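PDB 3FDH: SusD homolog from Bacteroides thetaiotaomicron VPI-5482, which probably binds glycans at the outer membrane as a SusD/RagB-family lipoprotein, handing them on for uptake. Local coordinates for residues A[272-286]-A[293-305]. Sequence-based numbering, arbitrary orientation.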
ATOM      1  N   LEU A 272     -13.275 -16.910  -6.361  1.00 29.05           N
ATOM      2  CA  LEU A 272     -14.089 -17.997  -6.907  1.00 29.87           C
ATOM      3  C   LEU A 272     -15.548 -17.710  -6.690  1.00 30.15           C
ATOM      4  O   LEU A 272     -16.374 -17.991  -7.531  1.00 30.31           O
ATOM      5  CB  LEU A 272     -13.733 -19.366  -6.262  1.00 30.96           C
ATOM      6  CG  LEU A 272     -12.393 -20.016  -6.665  1.00 29.48           C
ATOM      7  CD1 LEU A 272     -12.018 -21.153  -5.673  1.00 30.25           C
ATOM      8  CD2 LEU A 272     -12.485 -20.507  -8.119  1.00 32.68           C
ATOM      9  N   ALA A 273     -15.853 -17.106  -5.561  1.00 30.58           N
ATOM     10  CA  ALA A 273     -17.243 -16.842  -5.210  1.00 30.93           C
ATOM     11  C   ALA A 273     -17.821 -15.834  -6.193  1.00 29.26           C
ATOM     12  O   ALA A 273     -18.972 -15.885  -6.543  1.00 29.50           O
ATOM     13  CB  ALA A 273     -17.366 -16.343  -3.798  1.00 30.49           C
ATOM     14  N   TYR A 274     -16.982 -14.905  -6.603  1.00 28.96           N
ATOM     15  CA  TYR A 274     -17.373 -13.850  -7.545  1.00 28.43           C
ATOM     16  C   TYR A 274     -17.195 -14.227  -8.994  1.00 29.33           C
ATOM     17  O   TYR A 274     -17.707 -13.575  -9.889  1.00 28.43           O
ATOM     18  CB  TYR A 274     -16.495 -12.615  -7.301  1.00 29.93           C
ATOM     19  CG  TYR A 274     -16.979 -11.733  -6.189  1.00 28.67           C
ATOM     20  CD1 TYR A 274     -16.633 -11.979  -4.868  1.00 32.41           C
ATOM     21  CD2 TYR A 274     -17.766 -10.639  -6.457  1.00 30.96           C
ATOM     22  CE1 TYR A 274     -17.084 -11.188  -3.875  1.00 31.55           C
ATOM     23  CE2 TYR A 274     -18.224  -9.832  -5.457  1.00 33.03           C
ATOM     24  CZ  TYR A 274     -17.872 -10.104  -4.168  1.00 33.60           C
ATOM     25  OH  TYR A 274     -18.338  -9.329  -3.152  1.00 34.42           O
ATOM     26  N   ASN A 275     -16.452 -15.286  -9.204  1.00 29.56           N
ATOM     27  CA  ASN A 275     -16.009 -15.641 -10.525  1.00 31.41           C
ATOM     28  C   ASN A 275     -15.254 -14.443 -11.087  1.00 29.92           C
ATOM     29  O   ASN A 275     -15.388 -14.060 -12.219  1.00 26.76           O
ATOM     30  CB  ASN A 275     -17.142 -16.030 -11.438  1.00 33.24           C
ATOM     31  CG  ASN A 275     -16.660 -16.659 -12.725  1.00 40.03           C
ATOM     32  OD1 ASN A 275     -15.571 -17.227 -12.786  1.00 45.40           O
ATOM     33  ND2 ASN A 275     -17.478 -16.573 -13.767  1.00 41.38           N
ATOM     34  N   ASP A 276     -14.483 -13.829 -10.219  1.00 26.57           N
ATOM     35  CA  ASP A 276     -13.628 -12.701 -10.596  1.00 28.32           C
ATOM     36  C   ASP A 276     -12.674 -13.171 -11.733  1.00 29.75           C
ATOM     37  O   ASP A 276     -12.185 -14.294 -11.723  1.00 28.43           O
ATOM     38  CB  ASP A 276     -12.919 -12.178  -9.335  1.00 28.27           C
ATOM     39  CG  ASP A 276     -11.977 -11.013  -9.596  1.00 27.83           C
ATOM     40  OD1 ASP A 276     -10.978 -11.187 -10.329  1.00 30.45           O
ATOM     41  OD2 ASP A 276     -12.229  -9.929  -9.020  1.00 33.34           O
ATOM     42  N   PRO A 277     -12.473 -12.354 -12.772  1.00 29.98           N
ATOM     43  CA  PRO A 277     -11.570 -12.765 -13.853  1.00 30.91           C
ATOM     44  C   PRO A 277     -10.189 -13.273 -13.404  1.00 30.79           C
ATOM     45  O   PRO A 277      -9.575 -14.096 -14.065  1.00 31.84           O
ATOM     46  CB  PRO A 277     -11.367 -11.480 -14.645  1.00 31.97           C
ATOM     47  CG  PRO A 277     -12.514 -10.584 -14.261  1.00 32.05           C
ATOM     48  CD  PRO A 277     -12.972 -10.977 -12.923  1.00 31.19           C
ATOM     49  N   ARG A 278      -9.700 -12.754 -12.291  1.00 28.38           N
ATOM     50  CA  ARG A 278      -8.371 -13.106 -11.787  1.00 28.58           C
ATOM     51  C   ARG A 278      -8.327 -14.514 -11.182  1.00 30.51           C
ATOM     52  O   ARG A 278      -7.268 -15.100 -10.994  1.00 30.46           O
ATOM     53  CB  ARG A 278      -7.913 -12.090 -10.730  1.00 27.10           C
ATOM     54  CG  ARG A 278      -7.661 -10.700 -11.324  1.00 29.91           C
ATOM     55  CD  ARG A 278      -7.541  -9.646 -10.197  1.00 24.01           C
ATOM     56  NE  ARG A 278      -8.873  -9.254  -9.723  1.00 23.84           N
ATOM     57  CZ  ARG A 278      -9.330  -8.007  -9.601  1.00 30.48           C
ATOM     58  NH1 ARG A 278      -8.532  -6.955  -9.763  1.00 28.50           N
ATOM     59  NH2 ARG A 278     -10.590  -7.818  -9.242  1.00 27.62           N
ATOM     60  N   ALA A 279      -9.499 -15.052 -10.888  1.00 29.75           N
ATOM     61  CA  ALA A 279      -9.617 -16.419 -10.353  1.00 29.50           C
ATOM     62  C   ALA A 279      -8.973 -17.457 -11.287  1.00 29.22           C
ATOM     63  O   ALA A 279      -8.412 -18.463 -10.842  1.00 31.06           O
ATOM     64  CB  ALA A 279     -11.099 -16.805 -10.095  1.00 27.89           C
ATOM     65  N   ASN A 280      -9.087 -17.216 -12.585  1.00 28.85           N
ATOM     66  CA  ASN A 280      -8.633 -18.159 -13.556  1.00 29.46           C
ATOM     67  C   ASN A 280      -7.355 -17.747 -14.219  1.00 29.85           C
ATOM     68  O   ASN A 280      -6.892 -18.378 -15.146  1.00 31.55           O
ATOM     69  CB  ASN A 280      -9.671 -18.254 -14.652  1.00 30.84           C
ATOM     70  CG  ASN A 280      -9.505 -19.487 -15.480  1.00 40.90           C
ATOM     71  OD1 ASN A 280      -9.129 -20.550 -14.960  1.00 50.70           O
ATOM     72  ND2 ASN A 280      -9.764 -19.370 -16.774  1.00 39.01           N
ATOM     73  N   ARG A 281      -6.760 -16.694 -13.707  1.00 30.46           N
ATOM     74  CA  ARG A 281      -5.646 -16.116 -14.411  1.00 30.73           C
ATOM     75  C   ARG A 281      -4.429 -15.684 -13.618  1.00 28.98           C
ATOM     76  O   ARG A 281      -3.329 -15.646 -14.165  1.00 29.09           O
ATOM     77  CB  ARG A 281      -6.215 -14.954 -15.224  1.00 29.53           C
ATOM     78  CG  ARG A 281      -5.260 -14.326 -16.107  1.00 35.30           C
ATOM     79  CD  ARG A 281      -5.937 -13.539 -17.188  1.00 28.22           C
ATOM     80  NE  ARG A 281      -4.925 -12.800 -17.942  1.00 33.61           N
ATOM     81  CZ  ARG A 281      -4.117 -13.330 -18.857  1.00 28.27           C
ATOM     82  NH1 ARG A 281      -4.192 -14.611 -19.136  1.00 26.43           N
ATOM     83  NH2 ARG A 281      -3.212 -12.585 -19.454  1.00 31.12           N
ATOM     84  N   ALA A 282      -4.609 -15.453 -12.310  1.00 28.65           N
ATOM     85  CA  ALA A 282      -3.565 -14.886 -11.466  1.00 28.72           C
ATOM     86  C   ALA A 282      -2.838 -15.868 -10.532  1.00 27.21           C
ATOM     87  O   ALA A 282      -2.203 -15.473  -9.568  1.00 28.67           O
ATOM     88  CB  ALA A 282      -4.148 -13.742 -10.635  1.00 27.60           C
ATOM     89  N   PHE A 283      -2.942 -17.135 -10.840  1.00 25.91           N
ATOM     90  CA  PHE A 283      -2.323 -18.212 -10.040  1.00 26.39           C
ATOM     91  C   PHE A 283      -1.518 -19.197 -10.845  1.00 27.15           C
ATOM     92  O   PHE A 283      -1.917 -19.622 -11.918  1.00 28.39           O
ATOM     93  CB  PHE A 283      -3.386 -18.974  -9.222  1.00 25.16           C
ATOM     94  CG  PHE A 283      -4.089 -18.123  -8.217  1.00 27.86           C
ATOM     95  CD1 PHE A 283      -3.451 -17.736  -7.058  1.00 27.76           C
ATOM     96  CD2 PHE A 283      -5.390 -17.731  -8.410  1.00 30.24           C
ATOM     97  CE1 PHE A 283      -4.090 -16.935  -6.132  1.00 30.52           C
ATOM     98  CE2 PHE A 283      -6.038 -16.936  -7.479  1.00 33.59           C
ATOM     99  CZ  PHE A 283      -5.391 -16.547  -6.330  1.00 29.26           C
ATOM    100  N   PHE A 284      -0.360 -19.542 -10.288  1.00 27.91           N
ATOM    101  CA  PHE A 284       0.559 -20.508 -10.835  1.00 27.41           C
ATOM    102  C   PHE A 284       0.843 -21.620  -9.821  1.00 28.21           C
ATOM    103  O   PHE A 284       0.960 -21.418  -8.613  1.00 30.32           O
ATOM    104  CB  PHE A 284       1.923 -19.924 -11.252  1.00 29.21           C
ATOM    105  CG  PHE A 284       1.858 -18.731 -12.180  1.00 30.60           C
ATOM    106  CD1 PHE A 284       0.850 -18.586 -13.117  1.00 31.18           C
ATOM    107  CD2 PHE A 284       2.899 -17.794 -12.161  1.00 33.68           C
ATOM    108  CE1 PHE A 284       0.834 -17.492 -13.986  1.00 29.54           C
ATOM    109  CE2 PHE A 284       2.901 -16.708 -13.022  1.00 30.78           C
ATOM    110  CZ  PHE A 284       1.857 -16.554 -13.940  1.00 28.38           C
ATOM    111  N   THR A 285       0.961 -22.815 -10.371  1.00 28.46           N
ATOM    112  CA  THR A 285       1.267 -23.984  -9.558  1.00 27.31           C
ATOM    113  C   THR A 285       2.717 -23.961  -9.088  1.00 29.70           C
ATOM    114  O   THR A 285       3.532 -23.128  -9.517  1.00 29.95           O
ATOM    115  CB  THR A 285       1.131 -25.302 -10.388  1.00 26.98           C
ATOM    116  OG1 THR A 285       2.154 -25.326 -11.405  1.00 25.86           O
ATOM    117  CG2 THR A 285      -0.278 -25.450 -11.020  1.00 28.87           C
ATOM    118  N   PRO A 286       3.045 -24.877  -8.172  1.00 31.73           N
ATOM    119  CA  PRO A 286       4.448 -25.094  -7.871  1.00 32.23           C
ATOM    120  C   PRO A 286       5.126 -25.619  -9.134  1.00 31.56           C
ATOM    121  O   PRO A 286       4.462 -25.969 -10.114  1.00 32.24           O
ATOM    122  CB  PRO A 286       4.428 -26.193  -6.796  1.00 31.64           C
ATOM    123  CG  PRO A 286       3.024 -26.353  -6.371  1.00 33.76           C
ATOM    124  CD  PRO A 286       2.142 -25.752  -7.401  1.00 30.80           C
ATOM    125  N   SER A 293       2.398 -24.157 -13.983  1.00 29.70           N
ATOM    126  CA  SER A 293       1.233 -24.034 -14.838  1.00 28.74           C
ATOM    127  C   SER A 293       0.289 -22.990 -14.298  1.00 27.83           C
ATOM    128  O   SER A 293       0.117 -22.867 -13.098  1.00 26.95           O
ATOM    129  CB  SER A 293       0.494 -25.360 -14.923  1.00 28.43           C
ATOM    130  OG  SER A 293       1.325 -26.350 -15.484  1.00 26.36           O
ATOM    131  N   GLN A 294      -0.312 -22.241 -15.210  1.00 28.22           N
ATOM    132  CA  GLN A 294      -1.305 -21.223 -14.850  1.00 28.59           C
ATOM    133  C   GLN A 294      -2.622 -21.979 -14.725  1.00 28.44           C
ATOM    134  O   GLN A 294      -3.073 -22.614 -15.678  1.00 29.25           O
ATOM    135  CB  GLN A 294      -1.360 -20.166 -15.939  1.00 29.13           C
ATOM    136  CG  GLN A 294      -2.296 -19.024 -15.716  1.00 27.40           C
ATOM    137  CD  GLN A 294      -2.315 -18.089 -16.903  1.00 26.94           C
ATOM    138  OE1 GLN A 294      -2.044 -18.501 -18.023  1.00 29.31           O
ATOM    139  NE2 GLN A 294      -2.639 -16.818 -16.665  1.00 27.15           N
ATOM    140  N   VAL A 295      -3.206 -21.913 -13.531  1.00 29.96           N
ATOM    141  CA  VAL A 295      -4.417 -22.667 -13.175  1.00 28.89           C
ATOM    142  C   VAL A 295      -5.456 -21.859 -12.399  1.00 29.75           C
ATOM    143  O   VAL A 295      -5.181 -20.794 -11.883  1.00 29.41           O
ATOM    144  CB  VAL A 295      -4.056 -23.956 -12.360  1.00 28.13           C
ATOM    145  CG1 VAL A 295      -3.144 -24.930 -13.169  1.00 21.63           C
ATOM    146  CG2 VAL A 295      -3.398 -23.599 -11.031  1.00 26.25           C
ATOM    147  N   ALA A 296      -6.684 -22.371 -12.398  1.00 29.85           N
ATOM    148  CA  ALA A 296      -7.789 -21.748 -11.657  1.00 28.53           C
ATOM    149  C   ALA A 296      -7.546 -21.932 -10.173  1.00 28.31           C
ATOM    150  O   ALA A 296      -6.874 -22.867  -9.758  1.00 27.29           O
ATOM    151  CB  ALA A 296      -9.156 -22.335 -12.057  1.00 28.38           C
ATOM    152  N   ALA A 297      -8.072 -20.984  -9.419  1.00 27.38           N
ATOM    153  CA  ALA A 297      -7.943 -20.960  -7.966  1.00 27.42           C
ATOM    154  C   ALA A 297      -8.456 -22.247  -7.305  1.00 28.99           C
ATOM    155  O   ALA A 297      -8.008 -22.595  -6.221  1.00 29.78           O
ATOM    156  CB  ALA A 297      -8.634 -19.720  -7.364  1.00 27.42           C
ATOM    157  N   ASN A 298      -9.343 -22.966  -7.991  1.00 28.25           N
ATOM    158  CA  ASN A 298      -9.931 -24.198  -7.436  1.00 29.05           C
ATOM    159  C   ASN A 298      -9.374 -25.489  -8.018  1.00 30.31           C
ATOM    160  O   ASN A 298      -9.860 -26.583  -7.765  1.00 30.92           O
ATOM    161  CB  ASN A 298     -11.451 -24.180  -7.543  1.00 29.53           C
ATOM    162  CG  ASN A 298     -11.932 -24.157  -8.955  1.00 30.06           C
ATOM    163  OD1 ASN A 298     -11.203 -23.787  -9.862  1.00 32.78           O
ATOM    164  ND2 ASN A 298     -13.198 -24.481  -9.146  1.00 37.56           N
ATOM    165  N   ASP A 299      -8.319 -25.340  -8.783  1.00 30.18           N
ATOM    166  CA  ASP A 299      -7.606 -26.478  -9.328  1.00 29.06           C
ATOM    167  C   ASP A 299      -6.697 -27.025  -8.216  1.00 30.28           C
ATOM    168  O   ASP A 299      -5.853 -26.307  -7.673  1.00 30.69           O
ATOM    169  CB  ASP A 299      -6.781 -26.019 -10.531  1.00 28.89           C
ATOM    170  CG  ASP A 299      -6.078 -27.147 -11.235  1.00 33.17           C
ATOM    171  OD1 ASP A 299      -5.584 -28.109 -10.601  1.00 27.35           O
ATOM    172  OD2 ASP A 299      -5.973 -27.031 -12.460  1.00 26.90           O
ATOM    173  N   PRO A 300      -6.860 -28.307  -7.859  1.00 31.43           N
ATOM    174  CA  PRO A 300      -6.032 -28.778  -6.747  1.00 30.74           C
ATOM    175  C   PRO A 300      -4.549 -28.739  -7.033  1.00 30.11           C
ATOM    176  O   PRO A 300      -3.750 -28.760  -6.112  1.00 30.46           O
ATOM    177  CB  PRO A 300      -6.513 -30.226  -6.530  1.00 31.26           C
ATOM    178  CG  PRO A 300      -7.247 -30.589  -7.739  1.00 33.91           C
ATOM    179  CD  PRO A 300      -7.853 -29.311  -8.250  1.00 31.21           C
ATOM    180  N   SER A 301      -4.173 -28.666  -8.303  1.00 29.83           N
ATOM    181  CA  SER A 301      -2.736 -28.623  -8.640  1.00 29.99           C
ATOM    182  C   SER A 301      -2.081 -27.308  -8.261  1.00 28.83           C
ATOM    183  O   SER A 301      -0.858 -27.185  -8.287  1.00 28.30           O
ATOM    184  CB  SER A 301      -2.471 -28.929 -10.104  1.00 29.81           C
ATOM    185  OG  SER A 301      -2.997 -27.967 -10.981  1.00 32.65           O
ATOM    186  N   LEU A 302      -2.891 -26.327  -7.893  1.00 29.41           N
ATOM    187  CA  LEU A 302      -2.353 -25.045  -7.450  1.00 29.27           C
ATOM    188  C   LEU A 302      -1.660 -25.181  -6.115  1.00 29.95           C
ATOM    189  O   LEU A 302      -0.703 -24.478  -5.802  1.00 30.82           O
ATOM    190  CB  LEU A 302      -3.464 -23.997  -7.325  1.00 29.96           C
ATOM    191  CG  LEU A 302      -3.067 -22.645  -6.724  1.00 27.49           C
ATOM    192  CD1 LEU A 302      -1.949 -21.976  -7.578  1.00 28.64           C
ATOM    193  CD2 LEU A 302      -4.305 -21.758  -6.602  1.00 21.61           C
ATOM    194  N   VAL A 303      -2.163 -26.116  -5.325  1.00 29.89           N
ATOM    195  CA  VAL A 303      -1.665 -26.320  -3.969  1.00 28.91           C
ATOM    196  C   VAL A 303      -1.607 -24.961  -3.225  1.00 31.02           C
ATOM    197  O   VAL A 303      -0.533 -24.479  -2.815  1.00 28.99           O
ATOM    198  CB  VAL A 303      -0.291 -27.047  -3.945  1.00 29.14           C
ATOM    199  CG1 VAL A 303       0.067 -27.477  -2.495  1.00 32.15           C
ATOM    200  CG2 VAL A 303      -0.288 -28.259  -4.887  1.00 28.20           C
ATOM    201  N   PRO A 304      -2.778 -24.327  -3.039  1.00 30.91           N
ATOM    202  CA  PRO A 304      -2.742 -23.075  -2.275  1.00 29.85           C
ATOM    203  C   PRO A 304      -2.396 -23.325  -0.824  1.00 29.66           C
ATOM    204  O   PRO A 304      -2.559 -24.436  -0.290  1.00 28.88           O
ATOM    205  CB  PRO A 304      -4.167 -22.515  -2.446  1.00 30.69           C
ATOM    206  CG  PRO A 304      -5.032 -23.762  -2.616  1.00 27.71           C
ATOM    207  CD  PRO A 304      -4.148 -24.770  -3.338  1.00 29.63           C
ATOM    208  N   ALA A 305      -1.876 -22.280  -0.210  1.00 29.31           N
ATOM    209  CA  ALA A 305      -1.456 -22.312   1.183  1.00 29.98           C
ATOM    210  C   ALA A 305      -2.621 -21.942   2.118  1.00 29.29           C
ATOM    211  O   ALA A 305      -3.366 -20.968   1.854  1.00 28.58           O
ATOM    212  CB  ALA A 305      -0.243 -21.385   1.399  1.00 29.75           C
TER
HETATM  213  O   HOH W   1      -2.188 -16.663 -20.138  1.00 25.93           O
HETATM  214  O   HOH W   2      -4.251 -18.645 -13.105  1.00 25.45           O
HETATM  215  O   HOH W   3       3.072 -27.611 -13.696  1.00 33.98           O
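F283 packs against A297 and L302 at the apolar centre. Its CE2 lies 3.8 Å from the CB of A297, and both methyls of L302 reach its CB. L302 gets there because its CG stands anti to the backbone N (chi1 174°), which brings the methyls back over the strand. L272 extends this patch from the end of helix 265-274, touching A297 and N298, and the ring of W425 also meets that of F283.

Next to it the backbones meet in a single antiparallel bridge, F284 with Q294, a non-hydrogen-bonded pair flanked by two bonds. V295 N donates to F283 O (3.1 Å), and T285 N to S293 O (2.9 Å). A water joins F283 N to V295 O, and A297 N bonds A279 O.

T285 fixes the far end. Its OG1 accepts from S293 N (2.8 Å) and donates to P286 O, while CG2 touches V295 CG1. A valine here would probably leave S293 N without its acceptor and P286 O without its donor.

At the polar edge, Q294 NE2 gives R281 O a nearly straight bond (2.8 Å, 168°), in the plane of both amide and carbonyl. A water links Q294 OE1 to R281 NH1, and E369 pairs with R281 NE. The F284 backbone also bonds strand 319-320. The apolar patch is thus bordered by polar bonds that hold the loop after strand 292-293 against strand 283-284.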